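Local structure of periplasmic protein (Legionella pneumophila subsp. pneumophila, 4FGQ) at residues G32-S37 with S52-F57; E48-F53 with Y94-A99; P134-S139 with P151-V156. The protein acts as a calcium-dependent periplasmic protease, LapG, and probably cleaves its protein substrates as a transglutaminase-like cysteine proteinase. All blocks are in the same frame, centred on the assembly; numbering follows the deposited sequence.

How the contacts relate
The three contacts follow one another from helices to sheet. Contact 1 packs helix 22-38 on helix 43-55, and contact 2 packs helix 43-55 on helix 86-100; they share Ser52 and Phe53, and their centres are 7 Å apart. Contact 3 comes last along the chain and joins strands 135-137 and 153-159 of the antiparallel sheet, with its centre about 16 Å from that of contact 2 and 21 Å from that of contact 1. Leu137 against Asn51 and Leu97, and a probable hydrogen bond from Asn55 ND2 to Asp138 O, tie the sheet to the helices. Helix 43-55 thus links all three contacts within the range of the proteinase family.

Contact 1 (G32-S37 with S52-F57); sequences GNLIDS and SFFNQF
Phe53 offers one face of its ring to Leu34, whose CD2 methyl lies 4.0 Å from the centroid of the Phe53 ring and 29° off its normal, a CH-pi contact. The methyl is set toward the CB side of the ring: the shortest approach, Leu34 CD2 to Phe53 CD2, is 3.6 Å, while Leu34 CD1 comes no nearer than 4.1 Å, to Phe53 CB. With CG anti to the backbone N (chi1 -179°), the Phe53 ring extends into the gap between the helices, where the CA atoms of Leu34 and Phe53 stand 8.2 Å apart. Phe54 follows with a lighter touch, its CE2 being 4.2 Å from Leu34 CD2 in an oblique approach. Its ring also takes Phe53 CD2 over its centre, so the two successive phenylalanines brace each other while the one leucine methyl meets both. Gln56 backs the pair: its NE2 donates to Phe53 O (3.1 Å, N-H...acceptor angle 147°), and this bond holds the amide nitrogen above the rim of the Phe53 ring, on the face opposite the one that receives Leu34. Phe57, in the turn after the helix, lays its ring edge toward the same Phe53 O. Beyond the pair, Phe54 reaches Ile92 and Thr96 of helix 86-100 and meets Trp31 edge-to-face, Asn55 bonds to Lys93 and to the backbone of Asp138, and Ile35 packs on helix 10-17; the contact joins helices 22-38 and 43-55, with helix 86-100 packed against both through Thr96.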
loop_
_atom_site.group_PDB
_atom_site.type_symbol
_atom_site.label_atom_id
_atom_site.label_comp_id
_atom_site.label_asym_id
_atom_site.label_seq_id
_atom_site.Cartn_x
_atom_site.Cartn_y
_atom_site.Cartn_z
ATOM N N GLY A 32 11.262 -3.143 9.400
ATOM C CA GLY A 32 12.628 -2.825 9.012
ATOM C C GLY A 32 13.371 -4.056 8.522
ATOM O O GLY A 32 14.083 -3.996 7.515
ATOM N N ASN A 33 13.217 -5.176 9.232
ATOM C CA ASN A 33 13.869 -6.415 8.816
ATOM C C ASN A 33 13.341 -6.886 7.457
ATOM O O ASN A 33 14.111 -7.384 6.632
ATOM C CB ASN A 33 13.722 -7.513 9.874
ATOM C CG ASN A 33 14.522 -7.222 11.138
ATOM O OD1 ASN A 33 15.434 -6.394 11.135
ATOM N ND2 ASN A 33 14.191 -7.917 12.223
ATOM N N LEU A 34 12.038 -6.710 7.220
ATOM C CA LEU A 34 11.434 -7.048 5.928
ATOM C C LEU A 34 12.106 -6.272 4.808
ATOM O O LEU A 34 12.530 -6.853 3.791
ATOM C CB LEU A 34 9.929 -6.733 5.940
ATOM C CG LEU A 34 9.179 -6.881 4.609
ATOM C CD1 LEU A 34 8.899 -8.337 4.324
ATOM C CD2 LEU A 34 7.881 -6.084 4.623
ATOM N N ILE A 35 12.211 -4.958 4.985
ATOM C CA ILE A 35 12.824 -4.113 3.952
ATOM C C ILE A 35 14.268 -4.533 3.698
ATOM O O ILE A 35 14.664 -4.710 2.549
ATOM C CB ILE A 35 12.745 -2.617 4.307
ATOM C CG1 ILE A 35 11.285 -2.150 4.244
ATOM C CG2 ILE A 35 13.581 -1.796 3.339
ATOM C CD1 ILE A 35 11.042 -0.795 4.867
ATOM N N ASP A 36 15.043 -4.732 4.763
ATOM C CA ASP A 36 16.430 -5.164 4.604
ATOM C C ASP A 36 16.536 -6.490 3.852
ATOM O O ASP A 36 17.418 -6.665 3.001
ATOM C CB ASP A 36 17.115 -5.295 5.967
ATOM C CG ASP A 36 17.857 -4.034 6.375
ATOM O OD1 ASP A 36 18.137 -3.193 5.493
ATOM O OD2 ASP A 36 18.174 -3.894 7.576
ATOM N N SER A 37 15.631 -7.414 4.165
ATOM C CA SER A 37 15.686 -8.775 3.636
ATOM C C SER A 37 15.300 -8.842 2.163
ATOM O O SER A 37 15.677 -9.782 1.465
ATOM C CB SER A 37 14.785 -9.713 4.443
ATOM O OG SER A 37 13.421 -9.582 4.077
ATOM N N SER A 52 2.241 -10.332 1.429
ATOM C CA SER A 52 1.888 -11.283 2.488
ATOM C C SER A 52 2.205 -10.758 3.890
ATOM O O SER A 52 1.459 -11.027 4.850
ATOM C CB SER A 52 2.535 -12.652 2.232
ATOM O OG SER A 52 3.956 -12.608 2.334
ATOM N N PHE A 53 3.295 -9.999 4.015
ATOM C CA PHE A 53 3.652 -9.416 5.309
ATOM C C PHE A 53 2.533 -8.517 5.792
ATOM O O PHE A 53 2.073 -8.643 6.925
ATOM C CB PHE A 53 4.952 -8.597 5.225
ATOM C CG PHE A 53 5.374 -8.000 6.552
ATOM C CD1 PHE A 53 6.069 -8.755 7.475
ATOM C CD2 PHE A 53 5.075 -6.680 6.861
ATOM C CE1 PHE A 53 6.455 -8.203 8.699
ATOM C CE2 PHE A 53 5.451 -6.129 8.077
ATOM C CZ PHE A 53 6.143 -6.888 8.997
ATOM N N PHE A 54 2.101 -7.599 4.938
ATOM C CA PHE A 54 1.074 -6.660 5.387
ATOM C C PHE A 54 -0.314 -7.260 5.444
ATOM O O PHE A 54 -1.147 -6.786 6.209
ATOM C CB PHE A 54 1.136 -5.362 4.575
ATOM C CG PHE A 54 2.320 -4.532 4.945
ATOM C CD1 PHE A 54 2.432 -4.039 6.233
ATOM C CD2 PHE A 54 3.369 -4.335 4.060
ATOM C CE1 PHE A 54 3.538 -3.310 6.629
ATOM C CE2 PHE A 54 4.486 -3.594 4.453
ATOM C CZ PHE A 54 4.563 -3.083 5.740
ATOM N N ASN A 55 -0.560 -8.327 4.685
ATOM C CA ASN A 55 -1.909 -8.901 4.687
ATOM C C ASN A 55 -2.305 -9.568 5.994
ATOM O O ASN A 55 -3.485 -9.857 6.202
ATOM C CB ASN A 55 -2.141 -9.838 3.501
ATOM C CG ASN A 55 -2.526 -9.086 2.255
ATOM O OD1 ASN A 55 -2.895 -7.910 2.329
ATOM N ND2 ASN A 55 -2.434 -9.741 1.100
ATOM N N GLN A 56 -1.323 -9.775 6.870
ATOM C CA GLN A 56 -1.525 -10.358 8.204
ATOM C C GLN A 56 -2.046 -9.350 9.233
ATOM O O GLN A 56 -2.398 -9.742 10.335
ATOM C CB GLN A 56 -0.188 -10.896 8.762
ATOM C CG GLN A 56 0.675 -9.759 9.382
ATOM C CD GLN A 56 1.900 -10.215 10.121
ATOM O OE1 GLN A 56 1.808 -10.898 11.146
ATOM N NE2 GLN A 56 3.065 -9.810 9.631
ATOM N N PHE A 57 -2.044 -8.056 8.910
ATOM C CA PHE A 57 -2.430 -7.022 9.885
ATOM C C PHE A 57 -3.960 -6.910 10.029
ATOM O O PHE A 57 -4.710 -7.539 9.284
ATOM C CB PHE A 57 -1.844 -5.653 9.475
ATOM C CG PHE A 57 -0.365 -5.485 9.763
ATOM C CD1 PHE A 57 0.584 -6.250 9.119
ATOM C CD2 PHE A 57 0.068 -4.498 10.635
ATOM C CE1 PHE A 57 1.943 -6.086 9.390
ATOM C CE2 PHE A 57 1.416 -4.318 10.900
ATOM C CZ PHE A 57 2.356 -5.117 10.268
#

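Contact 2 (E48-F53 with Y94-A99); sequences EKVNSF and YFTLVA
Two helices, 43-55 and 86-100, pack in the buried interior of the protein, and Val50 on the first enters between Thr96 and Leu97 on the second. The CA atoms of Val50 and Leu97 are 6.8 Å apart, the nearest pair across the segments. Both valine methyls make contacts. CG2 makes the tightest approach, 3.6 Å to Leu97 CD2, and also meets the methyl Thr96 CG2 at 4.0 Å. CG1, anti to the backbone N, lies against the branch point of the leucine, with Val50 CG1 to Leu97 CG at 3.8 Å, and against Thr96 CB at 4.0 Å. Leu97 leaves its helix obliquely, and with CG anti to the carbonyl carbon (chi1 -78°) it brings CG and CD2 against the valine. Thr96 turns its apolar branch to Val50, while OG1 bonds to Ile92 O and to Trp31 NE1, so its hydroxyl is satisfied inside the core. No hydrogen bond crosses between the segments; the evidence is for apolar packing alone. Leu38 also covers Val50, while Leu97 continues onto Leu107 and Leu137 of the sheet. Helix 86-100, whose first turn carries Glu87 and Asp88, which bind calcium in a structure of this protein though none is bound here, packs beside helix 43-55, and both rest on the antiparallel sheet, the helix-on-sheet core expected of the papain-like clan of cysteine proteinases.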
loop_
_atom_site.group_PDB
_atom_site.type_symbol
_atom_site.label_atom_id
_atom_site.label_comp_id
_atom_site.label_asym_id
_atom_site.label_seq_id
_atom_site.Cartn_x
_atom_site.Cartn_y
_atom_site.Cartn_z
ATOM N N GLU A 48 5.519 -10.408 -3.607
ATOM C CA GLU A 48 4.837 -11.436 -2.822
ATOM C C GLU A 48 5.024 -11.263 -1.320
ATOM O O GLU A 48 4.070 -11.377 -0.548
ATOM C CB GLU A 48 5.304 -12.821 -3.253
ATOM C CG GLU A 48 4.771 -13.244 -4.600
ATOM C CD GLU A 48 5.266 -14.610 -5.014
ATOM O OE1 GLU A 48 6.167 -15.161 -4.330
ATOM O OE2 GLU A 48 4.761 -15.128 -6.036
ATOM N N LYS A 49 6.246 -10.970 -0.908
ATOM C CA LYS A 49 6.536 -10.895 0.518
ATOM C C LYS A 49 6.066 -9.586 1.162
ATOM O O LYS A 49 5.629 -9.587 2.310
ATOM C CB LYS A 49 8.016 -11.200 0.791
ATOM C CG LYS A 49 8.349 -12.654 0.511
ATOM C CD LYS A 49 9.796 -12.995 0.852
ATOM C CE LYS A 49 10.087 -14.461 0.531
ATOM N NZ LYS A 49 11.505 -14.854 0.805
ATOM N N VAL A 50 6.108 -8.471 0.433
ATOM C CA VAL A 50 5.514 -7.250 0.971
ATOM C C VAL A 50 4.004 -7.449 1.084
ATOM O O VAL A 50 3.373 -7.089 2.095
ATOM C CB VAL A 50 5.845 -6.022 0.101
ATOM C CG1 VAL A 50 5.066 -4.784 0.596
ATOM C CG2 VAL A 50 7.338 -5.761 0.151
ATOM N N ASN A 51 3.422 -8.061 0.059
ATOM C CA ASN A 51 1.977 -8.326 0.069
ATOM C C ASN A 51 1.571 -9.196 1.264
ATOM O O ASN A 51 0.676 -8.831 2.034
ATOM C CB ASN A 51 1.554 -8.987 -1.247
ATOM C CG ASN A 51 0.069 -8.865 -1.519
ATOM O OD1 ASN A 51 -0.531 -7.794 -1.339
ATOM N ND2 ASN A 51 -0.537 -9.970 -1.972
ATOM N N SER A 52 2.241 -10.332 1.429
ATOM C CA SER A 52 1.888 -11.283 2.488
ATOM C C SER A 52 2.205 -10.758 3.890
ATOM O O SER A 52 1.459 -11.027 4.850
ATOM C CB SER A 52 2.535 -12.652 2.232
ATOM O OG SER A 52 3.956 -12.608 2.334
ATOM N N PHE A 53 3.295 -9.999 4.015
ATOM C CA PHE A 53 3.652 -9.416 5.309
ATOM C C PHE A 53 2.533 -8.517 5.792
ATOM O O PHE A 53 2.073 -8.643 6.925
ATOM C CB PHE A 53 4.952 -8.597 5.225
ATOM C CG PHE A 53 5.374 -8.000 6.552
ATOM C CD1 PHE A 53 6.069 -8.755 7.475
ATOM C CD2 PHE A 53 5.075 -6.680 6.861
ATOM C CE1 PHE A 53 6.455 -8.203 8.699
ATOM C CE2 PHE A 53 5.451 -6.129 8.077
ATOM C CZ PHE A 53 6.143 -6.888 8.997
ATOM N N TYR A 94 2.782 0.073 -0.923
ATOM C CA TYR A 94 3.411 0.942 -1.911
ATOM C C TYR A 94 4.738 1.496 -1.387
ATOM O O TYR A 94 5.781 1.320 -2.014
ATOM C CB TYR A 94 2.470 2.087 -2.317
ATOM C CG TYR A 94 3.182 3.204 -3.060
ATOM C CD1 TYR A 94 3.529 3.068 -4.401
ATOM C CD2 TYR A 94 3.533 4.379 -2.407
ATOM C CE1 TYR A 94 4.199 4.107 -5.083
ATOM C CE2 TYR A 94 4.202 5.398 -3.060
ATOM C CZ TYR A 94 4.535 5.259 -4.393
ATOM O OH TYR A 94 5.199 6.288 -5.022
ATOM N N PHE A 95 4.710 2.161 -0.238
ATOM C CA PHE A 95 5.936 2.782 0.267
ATOM C C PHE A 95 7.013 1.749 0.579
ATOM O O PHE A 95 8.208 1.993 0.379
ATOM C CB PHE A 95 5.650 3.681 1.475
ATOM C CG PHE A 95 5.113 5.026 1.092
ATOM C CD1 PHE A 95 5.926 5.943 0.433
ATOM C CD2 PHE A 95 3.797 5.371 1.369
ATOM C CE1 PHE A 95 5.442 7.195 0.065
ATOM C CE2 PHE A 95 3.300 6.620 1.006
ATOM C CZ PHE A 95 4.122 7.534 0.351
ATOM N N THR A 96 6.594 0.580 1.033
ATOM C CA THR A 96 7.553 -0.453 1.396
ATOM C C THR A 96 8.216 -1.020 0.143
ATOM O O THR A 96 9.426 -1.237 0.122
ATOM C CB THR A 96 6.881 -1.567 2.200
ATOM O OG1 THR A 96 6.333 -1.004 3.396
ATOM C CG2 THR A 96 7.892 -2.640 2.595
ATOM N N LEU A 97 7.427 -1.222 -0.913
ATOM C CA LEU A 97 7.988 -1.708 -2.180
ATOM C C LEU A 97 8.964 -0.707 -2.790
ATOM O O LEU A 97 9.999 -1.102 -3.330
ATOM C CB LEU A 97 6.879 -2.094 -3.163
ATOM C CG LEU A 97 6.302 -3.476 -2.801
ATOM C CD1 LEU A 97 4.910 -3.649 -3.403
ATOM C CD2 LEU A 97 7.248 -4.604 -3.287
ATOM N N VAL A 98 8.650 0.581 -2.706
ATOM C CA VAL A 98 9.584 1.609 -3.170
ATOM C C VAL A 98 10.878 1.516 -2.357
ATOM O O VAL A 98 11.981 1.579 -2.906
ATOM C CB VAL A 98 8.958 3.020 -3.090
ATOM C CG1 VAL A 98 10.018 4.097 -3.325
ATOM C CG2 VAL A 98 7.803 3.141 -4.095
ATOM N N ALA A 99 10.740 1.307 -1.049
ATOM C CA ALA A 99 11.901 1.197 -0.165
ATOM C C ALA A 99 12.821 0.017 -0.485
ATOM O O ALA A 99 14.031 0.101 -0.257
ATOM C CB ALA A 99 11.461 1.138 1.312
#

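Contact 3 (P134-S139 with P151-V156); sequences PLILDS and PDLKPV
Both segments are extended but do not pair: the closest CA atoms, of Ile136 and Leu153, are 9.7 Å apart, no backbone hydrogen bond joins them, and strands 119-126 and 107-114 lie between theirs in the sheet. The gap is bridged by side chains. Ile136 and Leu153 point toward each other and run antiparallel alongside one another, the branch methyl Ile136 CG2 meeting the tip methyl Leu153 CD1 at 4.0 Å. Leu153 can reach so far because its chain is stretched at the end, with CD1 anti to CA (chi2 178°), which carries this methyl to the far end of the side chain. The same methyl lies beside the carboxylate of Asp138, at 4.3 Å from Leu153 CD1 to Asp138 OD2, and so borders a polar group. That carboxylate is gripped from several directions: His121 NE2 and Leu140 N bond to OD1, Arg150 NH1 forms a salt bridge with OD2, and the bond from Ser139 N to Asp138 OD1 (2.6 Å, N-H...acceptor angle 120°) is weak. Arg150 uses its NH2 on Asp152 OD2, so one guanidinium spans two carboxylates whose OD2 atoms, of Asp138 and Asp152, stay 5.6 Å apart. Ile136 also touches Val123 and Ser125 of the adjacent strand 119-126, while Leu137 turns to the helical side, onto Asn51 and Leu97. With His121 bound to Asp138 and Cys86 at the start of helix 86-100 against Ser139, the surroundings are consistent with the Cys-His-Asp catalytic triad of transglutaminase-like cysteine proteinases, carried on a helix and the neighbouring antiparallel sheet.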
loop_
_atom_site.group_PDB
_atom_site.type_symbol
_atom_site.label_atom_id
_atom_site.label_comp_id
_atom_site.label_asym_id
_atom_site.label_seq_id
_atom_site.Cartn_x
_atom_site.Cartn_y
_atom_site.Cartn_z
ATOM N N PRO A 134 -1.694 -4.969 -15.381
ATOM C CA PRO A 134 -1.107 -4.889 -14.040
ATOM C C PRO A 134 -1.447 -6.087 -13.164
ATOM O O PRO A 134 -2.432 -6.783 -13.429
ATOM C CB PRO A 134 -1.728 -3.615 -13.455
ATOM C CG PRO A 134 -3.043 -3.486 -14.168
ATOM C CD PRO A 134 -2.814 -4.027 -15.557
ATOM N N LEU A 135 -0.604 -6.332 -12.166
ATOM C CA LEU A 135 -0.821 -7.375 -11.171
ATOM C C LEU A 135 -1.408 -6.702 -9.939
ATOM O O LEU A 135 -0.962 -5.618 -9.549
ATOM C CB LEU A 135 0.507 -8.037 -10.833
ATOM C CG LEU A 135 1.252 -8.647 -12.015
ATOM C CD1 LEU A 135 2.463 -9.443 -11.510
ATOM C CD2 LEU A 135 0.329 -9.525 -12.825
ATOM N N ILE A 136 -2.412 -7.334 -9.331
ATOM C CA ILE A 136 -3.163 -6.710 -8.254
ATOM C C ILE A 136 -2.764 -7.247 -6.879
ATOM O O ILE A 136 -2.922 -8.441 -6.587
ATOM C CB ILE A 136 -4.687 -6.914 -8.452
ATOM C CG1 ILE A 136 -5.142 -6.403 -9.828
ATOM C CG2 ILE A 136 -5.445 -6.227 -7.338
ATOM C CD1 ILE A 136 -4.929 -4.918 -10.038
ATOM N N LEU A 137 -2.246 -6.359 -6.034
ATOM C CA LEU A 137 -1.897 -6.691 -4.651
ATOM C C LEU A 137 -3.049 -6.207 -3.766
ATOM O O LEU A 137 -3.250 -4.987 -3.588
ATOM C CB LEU A 137 -0.596 -5.997 -4.242
ATOM C CG LEU A 137 0.698 -6.692 -4.679
ATOM C CD1 LEU A 137 0.923 -6.567 -6.197
ATOM C CD2 LEU A 137 1.888 -6.120 -3.904
ATOM N N ASP A 138 -3.805 -7.165 -3.227
ATOM C CA ASP A 138 -5.067 -6.903 -2.544
ATOM C C ASP A 138 -4.934 -7.297 -1.088
ATOM O O ASP A 138 -4.049 -8.079 -0.733
ATOM C CB ASP A 138 -6.155 -7.750 -3.219
ATOM C CG ASP A 138 -7.558 -7.241 -2.971
ATOM O OD1 ASP A 138 -7.774 -6.501 -1.997
ATOM O OD2 ASP A 138 -8.450 -7.619 -3.760
ATOM N N SER A 139 -5.809 -6.735 -0.258
ATOM C CA SER A 139 -5.918 -7.081 1.152
ATOM C C SER A 139 -7.036 -8.103 1.418
ATOM O O SER A 139 -7.141 -8.638 2.523
ATOM C CB SER A 139 -6.182 -5.812 1.977
ATOM O OG SER A 139 -7.163 -5.000 1.346
ATOM N N PRO A 151 -12.083 -9.572 -12.538
ATOM C CA PRO A 151 -13.172 -8.828 -13.173
ATOM C C PRO A 151 -14.094 -8.194 -12.128
ATOM O O PRO A 151 -14.964 -7.406 -12.494
ATOM C CB PRO A 151 -13.921 -9.913 -13.955
ATOM C CG PRO A 151 -13.671 -11.160 -13.173
ATOM C CD PRO A 151 -12.252 -11.031 -12.684
ATOM N N ASP A 152 -13.903 -8.540 -10.855
ATOM C CA ASP A 152 -14.701 -7.955 -9.781
ATOM C C ASP A 152 -14.254 -6.530 -9.454
ATOM O O ASP A 152 -14.958 -5.801 -8.754
ATOM C CB ASP A 152 -14.647 -8.819 -8.519
ATOM C CG ASP A 152 -13.229 -9.045 -8.016
ATOM O OD1 ASP A 152 -12.353 -9.441 -8.817
ATOM O OD2 ASP A 152 -12.988 -8.837 -6.813
ATOM N N LEU A 153 -13.094 -6.129 -9.968
ATOM C CA LEU A 153 -12.548 -4.801 -9.681
ATOM C C LEU A 153 -12.565 -3.931 -10.930
ATOM O O LEU A 153 -11.969 -4.291 -11.950
ATOM C CB LEU A 153 -11.114 -4.902 -9.159
ATOM C CG LEU A 153 -10.887 -5.646 -7.846
ATOM C CD1 LEU A 153 -9.401 -5.692 -7.522
ATOM C CD2 LEU A 153 -11.672 -5.013 -6.694
ATOM N N LYS A 154 -13.254 -2.793 -10.852
ATOM C CA LYS A 154 -13.298 -1.842 -11.966
ATOM C C LYS A 154 -12.580 -0.565 -11.544
ATOM O O LYS A 154 -13.113 0.223 -10.765
ATOM C CB LYS A 154 -14.749 -1.537 -12.338
ATOM C CG LYS A 154 -14.899 -0.637 -13.568
ATOM C CD LYS A 154 -16.364 -0.412 -13.906
ATOM C CE LYS A 154 -16.503 0.425 -15.180
ATOM N NZ LYS A 154 -17.924 0.710 -15.528
ATOM N N PRO A 155 -11.353 -0.360 -12.038
ATOM C CA PRO A 155 -10.587 0.826 -11.637
ATOM C C PRO A 155 -11.301 2.146 -11.960
ATOM O O PRO A 155 -11.944 2.292 -13.006
ATOM C CB PRO A 155 -9.309 0.705 -12.469
ATOM C CG PRO A 155 -9.159 -0.769 -12.700
ATOM C CD PRO A 155 -10.574 -1.248 -12.921
ATOM N N VAL A 156 -11.166 3.100 -11.046
ATOM C CA VAL A 156 -11.686 4.449 -11.211
ATOM C C VAL A 156 -10.536 5.440 -11.385
ATOM O O VAL A 156 -10.540 6.241 -12.323
ATOM C CB VAL A 156 -12.576 4.828 -10.018
ATOM C CG1 VAL A 156 -13.109 6.253 -10.157
ATOM C CG2 VAL A 156 -13.734 3.850 -9.926
#